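Local coordinates for GTPase-activating protein GYP1 (Saccharomyces cerevisiae, PDB 1FKM) that accelerates GTP hydrolysis by Ypt/Rab GTPases such as YPT1 and YPT7, supplying an arginine and a glutamine finger in trans through its TBC domain, at residues A333-K338 and K361-T366. Sequence-based numbering, arbitrary orientation.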
loop_
_atom_site.group_PDB
_atom_site.type_symbol
_atom_site.label_atom_id
_atom_site.label_comp_id
_atom_site.label_asym_id
_atom_site.label_seq_id
_atom_site.Cartn_x
_atom_site.Cartn_y
_atom_site.Cartn_z
ATOM N N ALA A 333 -2.310 -13.793 -9.355
ATOM C CA ALA A 333 -2.491 -14.876 -10.319
ATOM C C ALA A 333 -2.408 -14.330 -11.749
ATOM O O ALA A 333 -1.733 -14.908 -12.602
ATOM C CB ALA A 333 -3.841 -15.564 -10.089
ATOM N N ALA A 334 -3.085 -13.215 -12.008
ATOM C CA ALA A 334 -3.069 -12.617 -13.341
ATOM C C ALA A 334 -1.667 -12.129 -13.701
ATOM O O ALA A 334 -1.243 -12.223 -14.856
ATOM C CB ALA A 334 -4.071 -11.461 -13.414
ATOM N N PHE A 335 -0.950 -11.612 -12.704
ATOM C CA PHE A 335 0.411 -11.114 -12.891
ATOM C C PHE A 335 1.309 -12.276 -13.312
ATOM O O PHE A 335 2.026 -12.196 -14.315
ATOM C CB PHE A 335 0.924 -10.502 -11.579
ATOM C CG PHE A 335 2.302 -9.889 -11.676
ATOM C CD1 PHE A 335 2.575 -8.891 -12.608
ATOM C CD2 PHE A 335 3.308 -10.273 -10.796
ATOM C CE1 PHE A 335 3.836 -8.279 -12.656
ATOM C CE2 PHE A 335 4.568 -9.666 -10.838
ATOM C CZ PHE A 335 4.826 -8.668 -11.769
ATOM N N LEU A 336 1.254 -13.357 -12.537
ATOM C CA LEU A 336 2.052 -14.545 -12.816
ATOM C C LEU A 336 1.729 -15.148 -14.176
ATOM O O LEU A 336 2.631 -15.421 -14.966
ATOM C CB LEU A 336 1.819 -15.606 -11.738
ATOM C CG LEU A 336 2.578 -16.930 -11.914
ATOM C CD1 LEU A 336 4.092 -16.676 -11.894
ATOM C CD2 LEU A 336 2.186 -17.886 -10.802
ATOM N N ILE A 337 0.442 -15.365 -14.439
ATOM C CA ILE A 337 0.008 -15.969 -15.694
ATOM C C ILE A 337 0.480 -15.187 -16.914
ATOM O O ILE A 337 0.658 -15.754 -17.992
ATOM C CB ILE A 337 -1.534 -16.118 -15.735
ATOM C CG1 ILE A 337 -1.996 -17.043 -14.604
ATOM C CG2 ILE A 337 -1.980 -16.687 -17.077
ATOM C CD1 ILE A 337 -1.360 -18.413 -14.617
ATOM N N LYS A 338 0.689 -13.887 -16.747
ATOM C CA LYS A 338 1.149 -13.065 -17.855
ATOM C C LYS A 338 2.510 -13.557 -18.351
ATOM O O LYS A 338 2.822 -13.448 -19.539
ATOM C CB LYS A 338 1.258 -11.601 -17.421
ATOM C CG LYS A 338 1.762 -10.672 -18.513
ATOM C CD LYS A 338 1.779 -9.227 -18.048
ATOM C CE LYS A 338 2.337 -8.305 -19.128
ATOM N NZ LYS A 338 1.539 -8.368 -20.385
ATOM N N LYS A 361 9.625 -2.430 -15.156
ATOM C CA LYS A 361 10.234 -1.107 -15.094
ATOM C C LYS A 361 9.552 -0.060 -15.969
ATOM O O LYS A 361 9.357 1.082 -15.545
ATOM C CB LYS A 361 11.711 -1.213 -15.475
ATOM C CG LYS A 361 12.500 0.072 -15.316
ATOM C CD LYS A 361 13.994 -0.173 -15.492
ATOM C CE LYS A 361 14.576 -1.010 -14.350
ATOM N NZ LYS A 361 14.018 -2.391 -14.271
ATOM N N ASP A 362 9.180 -0.450 -17.183
ATOM C CA ASP A 362 8.547 0.480 -18.106
ATOM C C ASP A 362 7.040 0.327 -18.245
ATOM O O ASP A 362 6.458 0.803 -19.218
ATOM C CB ASP A 362 9.201 0.372 -19.487
ATOM C CG ASP A 362 10.672 0.746 -19.465
ATOM O OD1 ASP A 362 11.001 1.838 -18.954
ATOM O OD2 ASP A 362 11.499 -0.047 -19.960
ATOM N N TRP A 363 6.401 -0.333 -17.285
ATOM C CA TRP A 363 4.954 -0.502 -17.347
ATOM C C TRP A 363 4.269 0.858 -17.324
ATOM O O TRP A 363 4.704 1.776 -16.622
ATOM C CB TRP A 363 4.455 -1.353 -16.174
ATOM C CG TRP A 363 4.369 -2.822 -16.476
ATOM C CD1 TRP A 363 5.206 -3.546 -17.273
ATOM C CD2 TRP A 363 3.409 -3.748 -15.955
ATOM N NE1 TRP A 363 4.830 -4.868 -17.281
ATOM C CE2 TRP A 363 3.729 -5.020 -16.479
ATOM C CE3 TRP A 363 2.308 -3.626 -15.093
ATOM C CZ2 TRP A 363 2.990 -6.167 -16.171
ATOM C CZ3 TRP A 363 1.571 -4.768 -14.786
ATOM C CH2 TRP A 363 1.918 -6.023 -15.327
ATOM N N THR A 364 3.202 0.981 -18.104
ATOM C CA THR A 364 2.443 2.222 -18.178
ATOM C C THR A 364 1.060 2.041 -17.570
ATOM O O THR A 364 0.721 0.969 -17.063
ATOM C CB THR A 364 2.255 2.680 -19.635
ATOM O OG1 THR A 364 1.556 1.664 -20.363
ATOM C CG2 THR A 364 3.597 2.943 -20.293
ATOM N N GLU A 365 0.266 3.105 -17.634
ATOM C CA GLU A 365 -1.096 3.100 -17.125
ATOM C C GLU A 365 -1.884 1.985 -17.801
ATOM O O GLU A 365 -2.700 1.309 -17.169
ATOM C CB GLU A 365 -1.755 4.453 -17.413
ATOM C CG GLU A 365 -3.268 4.492 -17.240
ATOM C CD GLU A 365 -3.711 4.165 -15.831
ATOM O OE1 GLU A 365 -3.131 4.727 -14.879
ATOM O OE2 GLU A 365 -4.647 3.352 -15.674
ATOM N N THR A 366 -1.626 1.790 -19.092
ATOM C CA THR A 366 -2.319 0.762 -19.862
ATOM C C THR A 366 -2.025 -0.642 -19.344
ATOM O O THR A 366 -2.925 -1.476 -19.225
ATOM C CB THR A 366 -1.920 0.828 -21.349
ATOM O OG1 THR A 366 -2.098 2.165 -21.832
ATOM C CG2 THR A 366 -2.780 -0.116 -22.170
#
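Trp363 reaches Phe335 and Lys338 with the benzo part of its indole, through atoms CH2 and CZ2: the closest CA atoms, those of Phe335 and Trp363, are 12.4 Å apart, so side chains alone make the contact. The benzo carbon CH2 of Trp363 arrives at the edge of the Phe335 ring, in its plane, 4.0 Å from Phe335 CE1 and about equally far from CD1. Seen from the indole, the approach is oblique; the ring planes lie at 78° with the centroids 6.0 Å apart. The neighbouring carbon CZ2 of Trp363 meets the aliphatic part of Lys338, with CE at 3.7 Å and CD at 3.8 Å. Lys338 and the indole run past each other in opposite directions. With its first three torsions near 180° (chi1 179°), the lysine chain stays extended as far as CE and bends at chi4; CD and CE make the contact, and NZ is not among the touching atoms. With CG anti to the backbone N (chi1 -177°), the Phe335 ring ends nearer to Trp363 than the direction of its CB would suggest. Phe245 meets both aromatic rings, and Trp236 and Trp339 stand edge-to-face with Phe335, so Phe335 sits among several aromatic side chains. The next residue after Trp363, Thr364, occupies the N-cap position of helix 365-382, while Leu371 of that helix touches the indole. Far from the arginine and glutamine fingers, the contact joins helix 324-338 to the loop leading into helix 365-382, a loop-to-helix aromatic contact within the all-helical fold of the Rab-GAP TBC domain.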